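Probable acetyltransferase (Thermus thermophilus, PDB 3EXN) binds acetyl-coenzyme A and, as a member of the GCN5-related N-acetyltransferase family, probably transfers its acetyl group to an acceptor substrate. Local coordinates at residues T11-L25 against A64-Y76. Sequence-based numbering, arbitrary orientation.
Sequences TLDLAPVTPKDAPLL and AFLLFLGQEPVGY
L25 and Y76 both set CG trans to the backbone nitrogen (chi1 180° in each), which brings the leucine fork against the tyrosine ring: L25 CD2 sits over one face in a CH-pi contact, 4.1 Å from the Y76 ring centroid, while L25 CD1 reaches Y76 CD1 at 3.5 Å. V17 CG1 meets the edge of the same ring, and the Y76 hydroxyl at the far end of the ring is hydrogen-bonded to D78 OD2. Replacing Y76 with an alanine would probably open a gap beneath the L25 methyls and leave D78 without that hydroxyl partner.

This is the start of a GNAT fold: strand 13-16 is the outer strand of the sheet, antiparallel to 62-69, and the chain then turns into helix 22-30, which packs back on the hairpin of 62-69 and 72-81. D13 N to F68 O and F68 N to D13 O are hydrogen bonds of 2.9 Å each, and A15 N to L66 O and V17 N to A64 O carry the pairing on. On one face A15 CB and L24 CD1 both touch the edge of the F68 ring, and L66 CD1 meets L24 CB at 4.0 Å. On the other, L14 CG lies alongside L67 CD2 at 3.7 Å, and L67 also touches L94 and I96, two acetyl-CoA-binding residues. At the hairpin turn, two waters link D13 OD2 to G70.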
loop_
_atom_site.group_PDB
_atom_site.type_symbol
_atom_site.label_atom_id
_atom_site.label_comp_id
_atom_site.label_asym_id
_atom_site.label_seq_id
_atom_site.Cartn_x
_atom_site.Cartn_y
_atom_site.Cartn_z
ATOM N N THR A 11 17.297 -5.997 0.682
ATOM C CA THR A 11 16.613 -5.311 1.778
ATOM C C THR A 11 15.853 -4.127 1.185
ATOM O O THR A 11 16.416 -3.320 0.466
ATOM C CB THR A 11 17.613 -4.796 2.862
ATOM O OG1 THR A 11 18.319 -5.929 3.446
ATOM C CG2 THR A 11 16.866 -4.069 3.981
ATOM N N LEU A 12 14.573 -4.035 1.518
ATOM C CA LEU A 12 13.677 -3.056 0.929
ATOM C C LEU A 12 13.615 -1.934 1.934
ATOM O O LEU A 12 13.282 -2.192 3.096
ATOM C CB LEU A 12 12.285 -3.719 0.730
ATOM C CG LEU A 12 11.220 -3.066 -0.102
ATOM C CD1 LEU A 12 11.580 -3.007 -1.606
ATOM C CD2 LEU A 12 9.926 -3.796 0.198
ATOM N N ASP A 13 13.888 -0.712 1.490
ATOM C CA ASP A 13 13.778 0.486 2.338
ATOM C C ASP A 13 12.437 1.216 2.211
ATOM O O ASP A 13 11.917 1.418 1.104
ATOM C CB ASP A 13 14.891 1.446 2.031
ATOM C CG ASP A 13 16.275 0.830 2.279
ATOM O OD1 ASP A 13 16.416 0.030 3.243
ATOM O OD2 ASP A 13 17.208 1.152 1.514
ATOM N N LEU A 14 11.909 1.641 3.350
ATOM C CA LEU A 14 10.610 2.310 3.378
ATOM C C LEU A 14 10.914 3.787 3.637
ATOM O O LEU A 14 11.234 4.139 4.779
ATOM C CB LEU A 14 9.749 1.711 4.507
ATOM C CG LEU A 14 8.889 0.481 4.178
ATOM C CD1 LEU A 14 9.705 -0.733 3.702
ATOM C CD2 LEU A 14 8.081 0.105 5.357
ATOM N N ALA A 15 10.870 4.582 2.553
ATOM C CA ALA A 15 11.152 6.028 2.548
ATOM C C ALA A 15 9.832 6.815 2.684
ATOM O O ALA A 15 8.994 6.789 1.801
ATOM C CB ALA A 15 11.871 6.442 1.226
ATOM N N PRO A 16 9.670 7.562 3.763
ATOM C CA PRO A 16 8.476 8.412 3.827
ATOM C C PRO A 16 8.308 9.320 2.625
ATOM O O PRO A 16 9.300 9.944 2.154
ATOM C CB PRO A 16 8.703 9.236 5.093
ATOM C CG PRO A 16 9.549 8.387 5.917
ATOM C CD PRO A 16 10.522 7.765 4.946
ATOM N N VAL A 17 7.070 9.361 2.099
ATOM C CA VAL A 17 6.743 10.088 0.869
ATOM C C VAL A 17 6.445 11.573 1.196
ATOM O O VAL A 17 5.877 11.893 2.249
ATOM C CB VAL A 17 5.576 9.404 0.106
ATOM C CG1 VAL A 17 4.233 9.790 0.709
ATOM C CG2 VAL A 17 5.617 9.699 -1.415
ATOM N N THR A 18 6.879 12.462 0.307
ATOM C CA THR A 18 6.603 13.896 0.373
ATOM C C THR A 18 6.166 14.378 -1.037
ATOM O O THR A 18 6.399 13.688 -2.013
ATOM C CB THR A 18 7.844 14.695 0.898
ATOM O OG1 THR A 18 8.914 14.572 -0.037
ATOM C CG2 THR A 18 8.308 14.171 2.250
ATOM N N PRO A 19 5.504 15.562 -1.145
ATOM C CA PRO A 19 5.049 16.073 -2.446
ATOM C C PRO A 19 6.131 16.171 -3.512
ATOM O O PRO A 19 5.843 15.863 -4.659
ATOM C CB PRO A 19 4.474 17.459 -2.099
ATOM C CG PRO A 19 3.929 17.210 -0.666
ATOM C CD PRO A 19 5.043 16.423 -0.046
ATOM N N LYS A 20 7.376 16.473 -3.129
ATOM C CA LYS A 20 8.469 16.461 -4.123
ATOM C C LYS A 20 8.741 15.070 -4.745
ATOM O O LYS A 20 9.317 14.977 -5.829
ATOM C CB LYS A 20 9.756 17.024 -3.539
ATOM C CG LYS A 20 10.436 16.127 -2.550
ATOM C CD LYS A 20 11.737 16.738 -2.065
ATOM C CE LYS A 20 12.400 15.789 -1.080
ATOM N NZ LYS A 20 11.703 15.800 0.257
ATOM N N ASP A 21 8.274 14.003 -4.099
ATOM C CA ASP A 21 8.367 12.651 -4.663
ATOM C C ASP A 21 7.374 12.339 -5.811
ATOM O O ASP A 21 7.436 11.225 -6.386
ATOM C CB ASP A 21 8.255 11.584 -3.542
ATOM C CG ASP A 21 9.368 11.670 -2.509
ATOM O OD1 ASP A 21 10.527 11.954 -2.872
ATOM O OD2 ASP A 21 9.078 11.415 -1.310
ATOM N N ALA A 22 6.471 13.300 -6.148
ATOM C CA ALA A 22 5.374 13.074 -7.100
ATOM C C ALA A 22 5.811 12.438 -8.418
ATOM O O ALA A 22 5.222 11.478 -8.871
ATOM C CB ALA A 22 4.571 14.388 -7.350
ATOM N N PRO A 23 6.890 12.935 -9.012
ATOM C CA PRO A 23 7.351 12.312 -10.254
ATOM C C PRO A 23 7.761 10.823 -10.132
ATOM O O PRO A 23 7.495 10.040 -11.055
ATOM C CB PRO A 23 8.537 13.188 -10.647
ATOM C CG PRO A 23 8.256 14.513 -9.983
ATOM C CD PRO A 23 7.644 14.153 -8.681
ATOM N N LEU A 24 8.372 10.453 -9.010
ATOM C CA LEU A 24 8.797 9.065 -8.763
ATOM C C LEU A 24 7.579 8.180 -8.498
ATOM O O LEU A 24 7.505 7.044 -8.976
ATOM C CB LEU A 24 9.739 8.988 -7.560
ATOM C CG LEU A 24 11.062 9.724 -7.606
ATOM C CD1 LEU A 24 11.871 9.370 -6.344
ATOM C CD2 LEU A 24 11.871 9.347 -8.848
ATOM N N LEU A 25 6.632 8.674 -7.718
ATOM C CA LEU A 25 5.441 7.865 -7.444
ATOM C C LEU A 25 4.596 7.721 -8.704
ATOM O O LEU A 25 4.047 6.630 -9.009
ATOM C CB LEU A 25 4.625 8.477 -6.311
ATOM C CG LEU A 25 3.355 7.693 -5.954
ATOM C CD1 LEU A 25 3.706 6.218 -5.589
ATOM C CD2 LEU A 25 2.620 8.352 -4.778
ATOM N N ALA A 64 2.700 6.830 4.768
ATOM C CA ALA A 64 2.870 6.455 3.374
ATOM C C ALA A 64 4.341 6.494 2.987
ATOM O O ALA A 64 5.076 7.408 3.426
ATOM C CB ALA A 64 2.019 7.385 2.428
ATOM N N PHE A 65 4.743 5.510 2.173
ATOM C CA PHE A 65 6.153 5.273 1.843
ATOM C C PHE A 65 6.338 4.921 0.391
ATOM O O PHE A 65 5.592 4.083 -0.159
ATOM C CB PHE A 65 6.687 4.085 2.652
ATOM C CG PHE A 65 6.453 4.198 4.109
ATOM C CD1 PHE A 65 7.417 4.781 4.954
ATOM C CD2 PHE A 65 5.256 3.735 4.645
ATOM C CE1 PHE A 65 7.185 4.883 6.334
ATOM C CE2 PHE A 65 5.013 3.839 6.018
ATOM C CZ PHE A 65 5.972 4.444 6.856
ATOM N N LEU A 66 7.357 5.508 -0.243
ATOM C CA LEU A 66 7.944 4.874 -1.408
ATOM C C LEU A 66 8.838 3.685 -0.987
ATOM O O LEU A 66 9.562 3.767 0.013
ATOM C CB LEU A 66 8.756 5.879 -2.215
ATOM C CG LEU A 66 8.042 6.597 -3.342
ATOM C CD1 LEU A 66 9.033 7.640 -3.855
ATOM C CD2 LEU A 66 7.586 5.674 -4.509
ATOM N N LEU A 67 8.773 2.596 -1.738
ATOM C CA LEU A 67 9.540 1.356 -1.471
ATOM C C LEU A 67 10.720 1.300 -2.393
ATOM O O LEU A 67 10.567 1.408 -3.611
ATOM C CB LEU A 67 8.631 0.119 -1.575
ATOM C CG LEU A 67 7.328 0.150 -0.779
ATOM C CD1 LEU A 67 6.521 -1.141 -0.999
ATOM C CD2 LEU A 67 7.564 0.367 0.699
ATOM N N PHE A 68 11.921 1.241 -1.802
ATOM C CA PHE A 68 13.153 1.376 -2.572
ATOM C C PHE A 68 13.989 0.124 -2.489
ATOM O O PHE A 68 14.171 -0.443 -1.427
ATOM C CB PHE A 68 14.005 2.574 -2.106
ATOM C CG PHE A 68 13.567 3.917 -2.688
ATOM C CD1 PHE A 68 13.981 4.338 -3.955
ATOM C CD2 PHE A 68 12.772 4.773 -1.933
ATOM C CE1 PHE A 68 13.587 5.585 -4.480
ATOM C CE2 PHE A 68 12.385 6.069 -2.432
ATOM C CZ PHE A 68 12.765 6.458 -3.704
ATOM N N LEU A 69 14.545 -0.256 -3.620
ATOM C CA LEU A 69 15.712 -1.187 -3.616
ATOM C C LEU A 69 16.898 -0.353 -4.081
ATOM O O LEU A 69 17.043 -0.060 -5.278
ATOM C CB LEU A 69 15.473 -2.389 -4.521
ATOM C CG LEU A 69 14.528 -3.489 -4.018
ATOM C CD1 LEU A 69 14.319 -4.541 -5.087
ATOM C CD2 LEU A 69 14.981 -4.127 -2.696
ATOM N N GLY A 70 17.746 0.038 -3.134
ATOM C CA GLY A 70 18.819 1.000 -3.416
ATOM C C GLY A 70 18.180 2.311 -3.847
ATOM O O GLY A 70 17.371 2.851 -3.107
ATOM N N GLN A 71 18.519 2.785 -5.051
ATOM C CA GLN A 71 17.953 4.021 -5.627
ATOM C C GLN A 71 16.698 3.841 -6.469
ATOM O O GLN A 71 16.146 4.822 -6.990
ATOM C CB GLN A 71 18.996 4.710 -6.524
ATOM C CG GLN A 71 20.157 5.234 -5.757
ATOM C CD GLN A 71 19.723 6.239 -4.720
ATOM O OE1 GLN A 71 19.542 5.890 -3.547
ATOM N NE2 GLN A 71 19.524 7.497 -5.143
ATOM N N GLU A 72 16.250 2.603 -6.628
ATOM C CA GLU A 72 15.157 2.334 -7.540
ATOM C C GLU A 72 13.846 2.245 -6.789
ATOM O O GLU A 72 13.724 1.421 -5.887
ATOM C CB GLU A 72 15.424 1.034 -8.297
ATOM C CG GLU A 72 14.494 0.830 -9.516
ATOM C CD GLU A 72 14.726 1.830 -10.665
ATOM O OE1 GLU A 72 15.801 2.477 -10.733
ATOM O OE2 GLU A 72 13.813 1.967 -11.514
ATOM N N PRO A 73 12.859 3.104 -7.147
ATOM C CA PRO A 73 11.533 3.006 -6.529
ATOM C C PRO A 73 10.771 1.842 -7.121
ATOM O O PRO A 73 10.539 1.824 -8.353
ATOM C CB PRO A 73 10.869 4.324 -6.898
ATOM C CG PRO A 73 11.556 4.787 -8.101
ATOM C CD PRO A 73 12.907 4.144 -8.194
ATOM N N VAL A 74 10.361 0.900 -6.268
ATOM C CA VAL A 74 9.778 -0.353 -6.711
ATOM C C VAL A 74 8.409 -0.630 -6.090
ATOM O O VAL A 74 7.836 -1.692 -6.291
ATOM C CB VAL A 74 10.708 -1.601 -6.419
ATOM C CG1 VAL A 74 12.049 -1.447 -7.111
ATOM C CG2 VAL A 74 10.891 -1.815 -4.912
ATOM N N GLY A 75 7.849 0.350 -5.409
ATOM C CA GLY A 75 6.483 0.183 -4.892
ATOM C C GLY A 75 6.075 1.327 -4.008
ATOM O O GLY A 75 6.803 2.332 -3.875
ATOM N N TYR A 76 4.923 1.147 -3.367
ATOM C CA TYR A 76 4.267 2.195 -2.588
ATOM C C TYR A 76 3.407 1.522 -1.528
ATOM O O TYR A 76 2.765 0.520 -1.817
ATOM C CB TYR A 76 3.403 3.059 -3.491
ATOM C CG TYR A 76 2.689 4.169 -2.782
ATOM C CD1 TYR A 76 3.398 5.216 -2.199
ATOM C CD2 TYR A 76 1.284 4.199 -2.719
ATOM C CE1 TYR A 76 2.740 6.277 -1.543
ATOM C CE2 TYR A 76 0.627 5.241 -2.073
ATOM C CZ TYR A 76 1.366 6.282 -1.470
ATOM O OH TYR A 76 0.689 7.313 -0.825
HETATM O O HOH W 1 17.899 -0.763 -0.271
HETATM O O HOH W 2 17.358 3.212 -0.503
#